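Hypothetical conserved protein TTC0263 (Thermus thermophilus, PDB 2PL2) is of unknown function but belongs to the tetratricopeptide-repeat proteins, all-helical scaffolds that commonly mediate binding between proteins. Local coordinates at residues L50-K63 against Y76-R88. Numbering follows the deposited sequence.
Sequences LKLGLVNPALENGK and YMVLSEAYVALYR
The carbonyl oxygen Val55 O takes two backbone bonds, from Ala58 N at 2.7 Å and from Leu59 N at 2.9 Å, fixing the first turn of helix 55-68 whose side chains meet helix 73-88. Val55, short and branched at CB, lays CG1 against Leu86 CD2 (3.6 Å) where the helices begin to separate. One turn on, Leu59 is a knob in a hole made by Leu79, Ala82, Tyr83 and Leu86. Its CG stands anti to the backbone N (chi1 174°), which carries CD1 over one face of the Tyr83 ring in a CH-pi contact, 4.0 Å from the centroid and displaced toward the rim. Consecutive helices packed antiparallel are the hallmark of tetratricopeptide-repeat folds; here the axes of 55-63 and 76-88 come within 8.0 Å, their directions 147° apart. Small residues permit it. At Gly62 a CB would collide with Leu79 N; without one its CA can lie 4.6 Å from Leu79 CA, while Val78 CG1 fits against Gly62 CA and Ala58 O. Ala82 offers just a methyl between Leu59 and Leu50. From the end of helix 39-51, Leu50 spreads its two methyls over the same helix: CD2 lies 3.6 Å from Ala82 CA, and CD1 packs against Glu81 CB (3.7 Å) and OE1, the two side chains crossing at about a right angle.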
# COMPACT_ATOMS: atom_id res chain seq x y z
N LEU A 50 6.98 -4.64 -4.72
CA LEU A 50 5.98 -5.13 -3.77
C LEU A 50 5.21 -3.92 -3.22
O LEU A 50 3.99 -3.95 -3.12
CB LEU A 50 6.66 -5.88 -2.62
CG LEU A 50 7.23 -7.29 -2.87
CD1 LEU A 50 8.25 -7.63 -1.79
CD2 LEU A 50 6.10 -8.32 -2.89
N LYS A 51 5.94 -2.86 -2.89
CA LYS A 51 5.35 -1.63 -2.37
C LYS A 51 4.42 -1.00 -3.40
O LYS A 51 3.36 -0.50 -3.06
CB LYS A 51 6.44 -0.62 -1.97
CG LYS A 51 7.19 -0.99 -0.71
CD LYS A 51 6.26 -0.94 0.51
CE LYS A 51 6.83 -1.71 1.71
NZ LYS A 51 8.19 -1.25 2.13
N LEU A 52 4.81 -1.05 -4.67
CA LEU A 52 3.99 -0.48 -5.74
C LEU A 52 2.94 -1.48 -6.24
O LEU A 52 2.42 -1.34 -7.34
CB LEU A 52 4.89 -0.02 -6.90
CG LEU A 52 5.92 1.06 -6.58
CD1 LEU A 52 6.68 1.47 -7.84
CD2 LEU A 52 5.20 2.27 -5.97
N GLY A 53 2.64 -2.48 -5.43
CA GLY A 53 1.64 -3.47 -5.82
C GLY A 53 1.97 -4.34 -7.03
O GLY A 53 1.09 -5.03 -7.54
N LEU A 54 3.22 -4.31 -7.49
CA LEU A 54 3.65 -5.11 -8.64
C LEU A 54 4.12 -6.53 -8.23
O LEU A 54 5.30 -6.86 -8.34
CB LEU A 54 4.80 -4.39 -9.36
CG LEU A 54 4.63 -2.90 -9.66
CD1 LEU A 54 5.79 -2.43 -10.52
CD2 LEU A 54 3.32 -2.65 -10.36
N VAL A 55 3.19 -7.36 -7.76
CA VAL A 55 3.49 -8.71 -7.29
C VAL A 55 4.31 -9.63 -8.22
O VAL A 55 5.49 -9.88 -7.98
CB VAL A 55 2.18 -9.45 -6.91
CG1 VAL A 55 2.52 -10.82 -6.32
CG2 VAL A 55 1.38 -8.63 -5.92
N ASN A 56 3.67 -10.13 -9.27
CA ASN A 56 4.32 -11.05 -10.19
C ASN A 56 5.77 -10.69 -10.52
O ASN A 56 6.66 -11.53 -10.42
CB ASN A 56 3.49 -11.19 -11.46
CG ASN A 56 2.09 -11.71 -11.17
OD1 ASN A 56 1.92 -12.74 -10.52
ND2 ASN A 56 1.08 -10.99 -11.65
N PRO A 57 6.02 -9.44 -10.92
CA PRO A 57 7.39 -9.02 -11.25
C PRO A 57 8.39 -9.20 -10.09
O PRO A 57 9.58 -9.45 -10.31
CB PRO A 57 7.22 -7.56 -11.65
CG PRO A 57 5.86 -7.57 -12.30
CD PRO A 57 5.05 -8.41 -11.34
N ALA A 58 7.89 -9.05 -8.87
CA ALA A 58 8.72 -9.17 -7.67
C ALA A 58 8.91 -10.63 -7.31
O ALA A 58 9.93 -11.01 -6.75
CB ALA A 58 8.09 -8.43 -6.51
N LEU A 59 7.90 -11.44 -7.62
CA LEU A 59 7.96 -12.87 -7.35
C LEU A 59 9.00 -13.46 -8.31
O LEU A 59 9.75 -14.36 -7.95
CB LEU A 59 6.60 -13.52 -7.61
CG LEU A 59 6.51 -15.05 -7.51
CD1 LEU A 59 6.53 -15.48 -6.04
CD2 LEU A 59 5.22 -15.52 -8.17
N GLU A 60 9.04 -12.93 -9.52
CA GLU A 60 9.97 -13.40 -10.54
C GLU A 60 11.41 -12.98 -10.26
O GLU A 60 12.34 -13.71 -10.59
CB GLU A 60 9.53 -12.88 -11.92
CG GLU A 60 10.16 -13.60 -13.09
CD GLU A 60 10.10 -15.12 -12.94
OE1 GLU A 60 8.99 -15.68 -12.79
OE2 GLU A 60 11.18 -15.76 -12.96
N ASN A 61 11.58 -11.81 -9.64
CA ASN A 61 12.91 -11.32 -9.29
C ASN A 61 13.44 -12.04 -8.05
O ASN A 61 14.65 -12.24 -7.91
CB ASN A 61 12.87 -9.81 -9.02
CG ASN A 61 13.01 -8.99 -10.30
OD1 ASN A 61 12.61 -7.83 -10.35
ND2 ASN A 61 13.60 -9.59 -11.32
N GLY A 62 12.54 -12.43 -7.16
CA GLY A 62 12.94 -13.16 -5.98
C GLY A 62 13.42 -14.53 -6.43
O GLY A 62 14.43 -15.05 -5.92
N LYS A 63 12.68 -15.12 -7.37
CA LYS A 63 13.00 -16.42 -7.94
C LYS A 63 14.39 -16.43 -8.54
O LYS A 63 15.17 -17.32 -8.27
CB LYS A 63 11.99 -16.81 -9.01
CG LYS A 63 10.69 -17.41 -8.47
CD LYS A 63 9.65 -17.63 -9.56
CE LYS A 63 8.48 -18.43 -9.01
NZ LYS A 63 7.32 -18.50 -9.94
N TYR A 76 15.18 -14.73 -0.60
CA TYR A 76 14.17 -15.37 0.23
C TYR A 76 13.22 -14.33 0.82
O TYR A 76 12.01 -14.53 0.85
CB TYR A 76 14.84 -16.16 1.36
CG TYR A 76 15.92 -17.13 0.89
CD1 TYR A 76 15.61 -18.44 0.53
CD2 TYR A 76 17.25 -16.72 0.80
CE1 TYR A 76 16.60 -19.32 0.09
CE2 TYR A 76 18.24 -17.59 0.36
CZ TYR A 76 17.91 -18.88 0.00
OH TYR A 76 18.92 -19.73 -0.45
N MET A 77 13.76 -13.21 1.29
CA MET A 77 12.91 -12.16 1.87
C MET A 77 11.93 -11.65 0.82
O MET A 77 10.72 -11.66 1.02
CB MET A 77 13.77 -11.01 2.42
CG MET A 77 14.60 -11.34 3.67
SD MET A 77 13.63 -11.67 5.20
CE MET A 77 12.90 -10.04 5.46
N VAL A 78 12.46 -11.23 -0.32
CA VAL A 78 11.62 -10.73 -1.41
C VAL A 78 10.57 -11.78 -1.75
O VAL A 78 9.37 -11.53 -1.68
CB VAL A 78 12.48 -10.43 -2.65
CG1 VAL A 78 11.59 -10.20 -3.86
CG2 VAL A 78 13.35 -9.22 -2.39
N LEU A 79 11.03 -12.97 -2.10
CA LEU A 79 10.18 -14.10 -2.45
C LEU A 79 9.16 -14.38 -1.35
O LEU A 79 8.00 -14.67 -1.62
CB LEU A 79 11.07 -15.32 -2.69
CG LEU A 79 10.54 -16.63 -3.27
CD1 LEU A 79 9.82 -16.38 -4.58
CD2 LEU A 79 11.71 -17.58 -3.48
N SER A 80 9.60 -14.28 -0.11
CA SER A 80 8.76 -14.52 1.05
C SER A 80 7.58 -13.54 1.15
O SER A 80 6.44 -13.95 1.38
CB SER A 80 9.60 -14.42 2.32
OG SER A 80 8.77 -14.38 3.46
N GLU A 81 7.86 -12.25 0.99
CA GLU A 81 6.82 -11.23 1.07
C GLU A 81 5.88 -11.32 -0.13
O GLU A 81 4.69 -11.05 -0.02
CB GLU A 81 7.46 -9.84 1.13
CG GLU A 81 8.02 -9.50 2.50
CD GLU A 81 9.34 -8.76 2.41
OE1 GLU A 81 9.46 -7.88 1.54
OE2 GLU A 81 10.26 -9.07 3.22
N ALA A 82 6.43 -11.72 -1.27
CA ALA A 82 5.65 -11.86 -2.49
C ALA A 82 4.55 -12.89 -2.31
O ALA A 82 3.42 -12.69 -2.77
CB ALA A 82 6.56 -12.24 -3.64
N TYR A 83 4.86 -14.00 -1.63
CA TYR A 83 3.84 -15.04 -1.41
C TYR A 83 2.74 -14.56 -0.48
O TYR A 83 1.58 -14.95 -0.62
CB TYR A 83 4.47 -16.32 -0.84
CG TYR A 83 5.21 -17.13 -1.88
CD1 TYR A 83 4.55 -17.59 -3.03
CD2 TYR A 83 6.57 -17.40 -1.74
CE1 TYR A 83 5.24 -18.28 -4.01
CE2 TYR A 83 7.26 -18.09 -2.72
CZ TYR A 83 6.59 -18.53 -3.85
OH TYR A 83 7.29 -19.20 -4.83
N VAL A 84 3.10 -13.72 0.49
CA VAL A 84 2.12 -13.17 1.43
C VAL A 84 1.16 -12.24 0.69
O VAL A 84 -0.05 -12.27 0.93
CB VAL A 84 2.81 -12.39 2.58
CG1 VAL A 84 1.76 -11.66 3.41
CG2 VAL A 84 3.61 -13.35 3.47
N ALA A 85 1.68 -11.41 -0.20
CA ALA A 85 0.84 -10.50 -0.94
C ALA A 85 -0.18 -11.33 -1.70
O ALA A 85 -1.37 -11.04 -1.69
CB ALA A 85 1.68 -9.67 -1.91
N LEU A 86 0.31 -12.39 -2.35
CA LEU A 86 -0.53 -13.31 -3.12
C LEU A 86 -1.56 -13.99 -2.21
O LEU A 86 -2.62 -14.39 -2.67
CB LEU A 86 0.34 -14.37 -3.78
CG LEU A 86 1.26 -13.96 -4.92
CD1 LEU A 86 2.29 -15.06 -5.18
CD2 LEU A 86 0.43 -13.71 -6.16
N TYR A 87 -1.23 -14.12 -0.93
CA TYR A 87 -2.14 -14.74 0.04
C TYR A 87 -3.31 -13.84 0.40
O TYR A 87 -4.43 -14.31 0.58
CB TYR A 87 -1.40 -15.09 1.34
CG TYR A 87 -2.35 -15.19 2.52
CD1 TYR A 87 -3.23 -16.26 2.64
CD2 TYR A 87 -2.41 -14.17 3.49
CE1 TYR A 87 -4.15 -16.33 3.68
CE2 TYR A 87 -3.33 -14.22 4.53
CZ TYR A 87 -4.20 -15.30 4.62
OH TYR A 87 -5.12 -15.37 5.64
N ARG A 88 -3.03 -12.54 0.54
CA ARG A 88 -4.08 -11.59 0.87
C ARG A 88 -5.01 -11.52 -0.33
O ARG A 88 -6.23 -11.48 -0.18
CB ARG A 88 -3.47 -10.21 1.15
CG ARG A 88 -2.51 -10.18 2.33
CD ARG A 88 -1.97 -8.77 2.59
NE ARG A 88 -1.07 -8.73 3.74
CZ ARG A 88 -1.43 -9.01 4.99
NH1 ARG A 88 -2.68 -9.36 5.27
NH2 ARG A 88 -0.53 -8.94 5.97